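Inositol monophosphatase family protein (Staphylococcus aureus subsp. aureus MSSA476, PDB 4I3Y) probably hydrolyses inositol monophosphates to inositol and phosphate in a magnesium-dependent reaction that lithium inhibits. Local coordinates at residues 26-40 and 49-61. Sequence-based numbering, arbitrary orientation.
Sequences IDNVIPQLIMEMTTE and VTNVDKQIQQQFQ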
loop_
_atom_site.group_PDB
_atom_site.type_symbol
_atom_site.label_atom_id
_atom_site.label_comp_id
_atom_site.label_asym_id
_atom_site.label_seq_id
_atom_site.Cartn_x
_atom_site.Cartn_y
_atom_site.Cartn_z
ATOM N N ILE A 26 -17.060 16.411 -1.217
ATOM C CA ILE A 26 -17.285 15.109 -1.823
ATOM C C ILE A 26 -17.212 13.953 -0.723
ATOM O O ILE A 26 -17.745 12.901 -0.937
ATOM C CB ILE A 26 -16.313 14.907 -3.035
ATOM C CG1 ILE A 26 -17.019 14.280 -4.241
ATOM C CG2 ILE A 26 -15.092 14.105 -2.625
ATOM C CD1 ILE A 26 -17.823 15.260 -5.058
ATOM N N ASP A 27 -16.595 14.179 0.440
ATOM C CA ASP A 27 -16.730 13.288 1.605
ATOM C C ASP A 27 -18.191 12.941 1.968
ATOM O O ASP A 27 -18.466 11.867 2.462
ATOM C CB ASP A 27 -16.158 13.999 2.817
ATOM C CG ASP A 27 -14.642 14.131 2.753
ATOM O OD1 ASP A 27 -14.031 13.763 1.729
ATOM O OD2 ASP A 27 -14.061 14.598 3.738
ATOM N N ASN A 28 -19.107 13.886 1.748
ATOM C CA ASN A 28 -20.518 13.724 2.055
ATOM C C ASN A 28 -21.199 12.844 1.005
ATOM O O ASN A 28 -22.148 12.126 1.309
ATOM C CB ASN A 28 -21.190 15.091 2.137
ATOM C CG ASN A 28 -20.615 15.941 3.251
ATOM O OD1 ASN A 28 -20.237 15.444 4.281
ATOM N ND2 ASN A 28 -20.517 17.202 3.024
ATOM N N VAL A 29 -20.678 12.856 -0.212
ATOM C CA VAL A 29 -21.307 12.178 -1.356
ATOM C C VAL A 29 -20.824 10.724 -1.526
ATOM O O VAL A 29 -21.594 9.832 -1.860
ATOM C CB VAL A 29 -20.971 12.953 -2.668
ATOM C CG1 VAL A 29 -21.705 12.378 -3.881
ATOM C CG2 VAL A 29 -21.237 14.459 -2.523
ATOM N N ILE A 30 -19.523 10.488 -1.363
ATOM C CA ILE A 30 -18.956 9.169 -1.710
ATOM C C ILE A 30 -19.460 7.939 -0.922
ATOM O O ILE A 30 -19.576 6.854 -1.502
ATOM C CB ILE A 30 -17.409 9.185 -1.687
ATOM C CG1 ILE A 30 -16.932 10.016 -2.862
ATOM C CG2 ILE A 30 -16.871 7.826 -1.966
ATOM C CD1 ILE A 30 -15.540 10.588 -2.656
ATOM N N PRO A 31 -19.740 8.082 0.392
ATOM C CA PRO A 31 -20.142 6.847 1.133
ATOM C C PRO A 31 -21.391 6.247 0.502
ATOM O O PRO A 31 -21.499 5.035 0.327
ATOM C CB PRO A 31 -20.398 7.363 2.558
ATOM C CG PRO A 31 -19.514 8.556 2.652
ATOM C CD PRO A 31 -19.496 9.204 1.300
ATOM N N GLN A 32 -22.295 7.124 0.085
ATOM C CA GLN A 32 -23.509 6.688 -0.619
ATOM C C GLN A 32 -23.229 6.002 -1.979
ATOM O O GLN A 32 -23.712 4.878 -2.252
ATOM C CB GLN A 32 -24.498 7.875 -0.756
ATOM C CG GLN A 32 -25.877 7.493 -1.301
ATOM C CD GLN A 32 -26.562 6.481 -0.415
ATOM O OE1 GLN A 32 -26.827 6.752 0.762
ATOM N NE2 GLN A 32 -26.826 5.299 -0.961
ATOM N N LEU A 33 -22.459 6.676 -2.830
ATOM C CA LEU A 33 -22.051 6.067 -4.110
ATOM C C LEU A 33 -21.443 4.638 -3.907
ATOM O O LEU A 33 -21.746 3.689 -4.656
ATOM C CB LEU A 33 -21.079 6.998 -4.864
ATOM C CG LEU A 33 -21.613 8.433 -5.145
ATOM C CD1 LEU A 33 -20.511 9.376 -5.651
ATOM C CD2 LEU A 33 -22.811 8.439 -6.099
ATOM N N ILE A 34 -20.576 4.517 -2.912
ATOM C CA ILE A 34 -19.959 3.256 -2.600
ATOM C C ILE A 34 -21.011 2.267 -2.144
ATOM O O ILE A 34 -21.019 1.166 -2.640
ATOM C CB ILE A 34 -18.904 3.377 -1.507
ATOM C CG1 ILE A 34 -17.864 4.409 -1.951
ATOM C CG2 ILE A 34 -18.330 1.991 -1.190
ATOM C CD1 ILE A 34 -16.501 3.890 -2.247
ATOM N N MET A 35 -21.893 2.650 -1.210
ATOM C CA MET A 35 -22.966 1.733 -0.805
ATOM C C MET A 35 -23.753 1.175 -1.996
ATOM O O MET A 35 -24.186 0.051 -1.946
ATOM C CB MET A 35 -23.933 2.367 0.220
ATOM C CG MET A 35 -23.312 2.690 1.586
ATOM S SD MET A 35 -24.369 3.529 2.833
ATOM C CE MET A 35 -24.660 5.193 2.228
ATOM N N GLU A 36 -23.922 1.950 -3.068
ATOM C CA GLU A 36 -24.691 1.506 -4.229
ATOM C C GLU A 36 -23.809 1.327 -5.480
ATOM O O GLU A 36 -24.229 1.588 -6.604
ATOM C CB GLU A 36 -25.876 2.470 -4.476
ATOM C CG GLU A 36 -25.474 3.905 -4.824
ATOM C CD GLU A 36 -26.631 4.917 -4.766
ATOM O OE1 GLU A 36 -26.496 6.022 -5.351
ATOM O OE2 GLU A 36 -27.665 4.615 -4.127
ATOM N N MET A 37 -22.578 0.862 -5.268
ATOM C CA MET A 37 -21.605 0.750 -6.330
ATOM C C MET A 37 -22.036 -0.263 -7.393
ATOM O O MET A 37 -22.513 -1.362 -7.116
ATOM C CB MET A 37 -20.235 0.400 -5.763
ATOM C CG MET A 37 -19.146 0.324 -6.794
ATOM S SD MET A 37 -17.512 0.367 -6.013
ATOM C CE MET A 37 -17.384 -1.160 -5.101
ATOM N N THR A 38 -21.838 0.168 -8.627
ATOM C CA THR A 38 -22.128 -0.565 -9.791
ATOM C C THR A 38 -20.886 -0.439 -10.731
ATOM O O THR A 38 -20.205 0.612 -10.784
ATOM C CB THR A 38 -23.443 0.017 -10.411
ATOM O OG1 THR A 38 -23.731 -0.712 -11.570
ATOM C CG2 THR A 38 -23.339 1.461 -10.838
ATOM N N THR A 39 -20.553 -1.518 -11.427
ATOM C CA THR A 39 -19.314 -1.575 -12.200
ATOM C C THR A 39 -19.584 -1.853 -13.658
ATOM O O THR A 39 -20.439 -2.654 -13.958
ATOM C CB THR A 39 -18.400 -2.679 -11.664
ATOM O OG1 THR A 39 -17.968 -2.295 -10.358
ATOM C CG2 THR A 39 -17.191 -2.839 -12.567
ATOM N N GLU A 40 -18.870 -1.157 -14.549
ATOM C CA GLU A 40 -18.889 -1.501 -15.980
ATOM C C GLU A 40 -17.467 -1.685 -16.482
ATOM O O GLU A 40 -16.524 -1.320 -15.777
ATOM C CB GLU A 40 -19.623 -0.392 -16.767
ATOM C CG GLU A 40 -21.117 -0.393 -16.523
ATOM C CD GLU A 40 -21.755 -1.765 -16.840
ATOM O OE1 GLU A 40 -21.226 -2.528 -17.722
ATOM O OE2 GLU A 40 -22.798 -2.084 -16.203
ATOM N N VAL A 49 -14.956 0.812 -14.632
ATOM C CA VAL A 49 -15.497 2.152 -14.337
ATOM C C VAL A 49 -16.746 1.972 -13.490
ATOM O O VAL A 49 -17.497 1.009 -13.692
ATOM C CB VAL A 49 -15.758 3.060 -15.609
ATOM C CG1 VAL A 49 -16.753 2.448 -16.616
ATOM C CG2 VAL A 49 -16.288 4.422 -15.182
ATOM N N THR A 50 -16.911 2.809 -12.471
ATOM C CA THR A 50 -18.104 2.649 -11.639
ATOM C C THR A 50 -18.945 3.924 -11.641
ATOM O O THR A 50 -18.568 4.935 -12.230
ATOM C CB THR A 50 -17.739 2.339 -10.175
ATOM O OG1 THR A 50 -17.168 3.507 -9.561
ATOM C CG2 THR A 50 -16.754 1.113 -10.103
ATOM N N ASN A 51 -20.072 3.844 -10.957
ATOM C CA ASN A 51 -20.944 4.963 -10.744
ATOM C C ASN A 51 -20.234 5.997 -9.902
ATOM O O ASN A 51 -20.531 7.183 -10.019
ATOM C CB ASN A 51 -22.185 4.486 -10.017
ATOM C CG ASN A 51 -21.872 4.041 -8.612
ATOM O OD1 ASN A 51 -22.338 4.658 -7.642
ATOM N ND2 ASN A 51 -21.071 2.984 -8.472
ATOM N N VAL A 52 -19.275 5.564 -9.069
ATOM C CA VAL A 52 -18.491 6.516 -8.288
ATOM C C VAL A 52 -17.638 7.392 -9.235
ATOM O O VAL A 52 -17.655 8.644 -9.146
ATOM C CB VAL A 52 -17.602 5.823 -7.242
ATOM C CG1 VAL A 52 -16.737 6.838 -6.478
ATOM C CG2 VAL A 52 -18.422 4.917 -6.301
ATOM N N ASP A 53 -16.861 6.747 -10.114
ATOM C CA ASP A 53 -16.090 7.490 -11.116
ATOM C C ASP A 53 -17.024 8.465 -11.870
ATOM O O ASP A 53 -16.721 9.647 -11.985
ATOM C CB ASP A 53 -15.442 6.560 -12.185
ATOM C CG ASP A 53 -14.627 5.408 -11.603
ATOM O OD1 ASP A 53 -15.225 4.486 -10.946
ATOM O OD2 ASP A 53 -13.369 5.429 -11.825
ATOM N N LYS A 54 -18.112 7.937 -12.445
ATOM C CA LYS A 54 -19.036 8.728 -13.306
ATOM C C LYS A 54 -19.723 9.913 -12.612
ATOM O O LYS A 54 -19.673 11.056 -13.128
ATOM C CB LYS A 54 -20.065 7.820 -13.929
ATOM C CG LYS A 54 -19.461 6.754 -14.856
ATOM C CD LYS A 54 -20.596 6.040 -15.592
ATOM C CE LYS A 54 -20.166 5.394 -16.886
ATOM N NZ LYS A 54 -19.943 3.941 -16.620
ATOM N N GLN A 55 -20.260 9.686 -11.413
ATOM C CA GLN A 55 -20.819 10.801 -10.604
ATOM C C GLN A 55 -19.832 11.901 -10.170
ATOM O O GLN A 55 -20.122 13.114 -10.298
ATOM C CB GLN A 55 -21.509 10.273 -9.360
ATOM C CG GLN A 55 -22.833 9.596 -9.649
ATOM C CD GLN A 55 -23.813 10.568 -10.311
ATOM O OE1 GLN A 55 -24.229 10.360 -11.459
ATOM N NE2 GLN A 55 -24.127 11.667 -9.615
ATOM N N ILE A 56 -18.668 11.500 -9.648
ATOM C CA ILE A 56 -17.639 12.477 -9.271
ATOM C C ILE A 56 -17.262 13.329 -10.476
ATOM O O ILE A 56 -17.170 14.562 -10.362
ATOM C CB ILE A 56 -16.415 11.794 -8.672
ATOM C CG1 ILE A 56 -16.773 11.268 -7.258
ATOM C CG2 ILE A 56 -15.213 12.712 -8.720
ATOM C CD1 ILE A 56 -15.615 10.608 -6.540
ATOM N N GLN A 57 -17.103 12.693 -11.655
ATOM C CA GLN A 57 -16.730 13.458 -12.841
ATOM C C GLN A 57 -17.814 14.467 -13.229
ATOM O O GLN A 57 -17.560 15.625 -13.549
ATOM C CB GLN A 57 -16.481 12.557 -14.040
ATOM C CG GLN A 57 -15.917 13.379 -15.196
ATOM C CD GLN A 57 -15.333 12.511 -16.320
ATOM O OE1 GLN A 57 -15.827 12.540 -17.437
ATOM N NE2 GLN A 57 -14.305 11.773 -16.037
ATOM N N GLN A 58 -19.027 13.993 -13.238
ATOM C CA GLN A 58 -20.091 14.840 -13.673
ATOM C C GLN A 58 -20.445 15.949 -12.651
ATOM O O GLN A 58 -20.736 17.097 -13.042
ATOM C CB GLN A 58 -21.250 13.973 -14.125
ATOM C CG GLN A 58 -22.115 13.424 -13.073
ATOM C CD GLN A 58 -23.527 13.799 -13.426
ATOM O OE1 GLN A 58 -24.402 12.941 -13.594
ATOM N NE2 GLN A 58 -23.751 15.103 -13.591
ATOM N N GLN A 59 -20.304 15.643 -11.360
ATOM C CA GLN A 59 -20.341 16.734 -10.403
ATOM C C GLN A 59 -19.274 17.773 -10.627
ATOM O O GLN A 59 -19.557 18.954 -10.467
ATOM C CB GLN A 59 -20.419 16.260 -8.980
ATOM C CG GLN A 59 -21.715 15.506 -8.761
ATOM C CD GLN A 59 -21.798 14.873 -7.400
ATOM O OE1 GLN A 59 -22.571 13.927 -7.185
ATOM N NE2 GLN A 59 -21.028 15.401 -6.453
ATOM N N PHE A 60 -18.061 17.400 -11.041
ATOM C CA PHE A 60 -17.058 18.413 -11.254
ATOM C C PHE A 60 -17.331 19.238 -12.505
ATOM O O PHE A 60 -17.004 20.447 -12.581
ATOM C CB PHE A 60 -15.662 17.850 -11.419
ATOM C CG PHE A 60 -14.619 18.925 -11.392
ATOM C CD1 PHE A 60 -14.404 19.655 -10.214
ATOM C CD2 PHE A 60 -13.892 19.252 -12.544
ATOM C CE1 PHE A 60 -13.453 20.636 -10.188
ATOM C CE2 PHE A 60 -12.964 20.247 -12.521
ATOM C CZ PHE A 60 -12.739 20.971 -11.344
ATOM N N GLN A 61 -17.868 18.561 -13.515
ATOM C CA GLN A 61 -18.351 19.243 -14.728
ATOM C C GLN A 61 -19.339 20.345 -14.381
ATOM O O GLN A 61 -19.208 21.496 -14.819
ATOM C CB GLN A 61 -19.073 18.218 -15.623
ATOM C CG GLN A 61 -18.220 17.866 -16.804
ATOM C CD GLN A 61 -18.753 16.725 -17.637
ATOM O OE1 GLN A 61 -18.455 16.679 -18.820
ATOM N NE2 GLN A 61 -19.545 15.803 -17.039
#
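Leu33 turns its CB toward helix 51-61, where it rests on Val52 CG2 at 3.7 Å; CG lies anti to the carbonyl carbon (chi1 -56°), which carries the two methyls on to Gln55. There CD2 meets Gln55 CG at 3.7 Å and CD1 lies 3.9 Å from Gln55 CB, the two side chains crossing at about a right angle. One turn back, Ile30 CD1 touches Ile56 CD1 at 3.9 Å, and the extended end of Gln59 lies against Ile26 and Val29, its NE2 3.5 Å from Ile26 CD1. Helices 26-35 and 51-61 run roughly antiparallel, with 149° between their directions. Between the two helices the chain turns through a two-stranded antiparallel hairpin: Glu40 and Val49 exchange two backbone bonds, Glu40 N to Val49 O being almost straight at 2.7 Å, and Asn51 N donates to Thr38 O. Thr50 caps helix 51-61 in a capping box with Asp53: its OG1 takes a weak bond from Val52 N, and Asp53 OD1 accepts from both Thr50 N and Thr50 OG1. Asp53 OD2 is hydrogen-bonded to Thr99 OG1, and Asp53 touches Ile96 of the magnesium site. Helix 51-61 rests through Ile56 on Met93 of strand 89-97, while Ile34 and the hairpin residues Thr39 and Thr50 pack on helix 99-105.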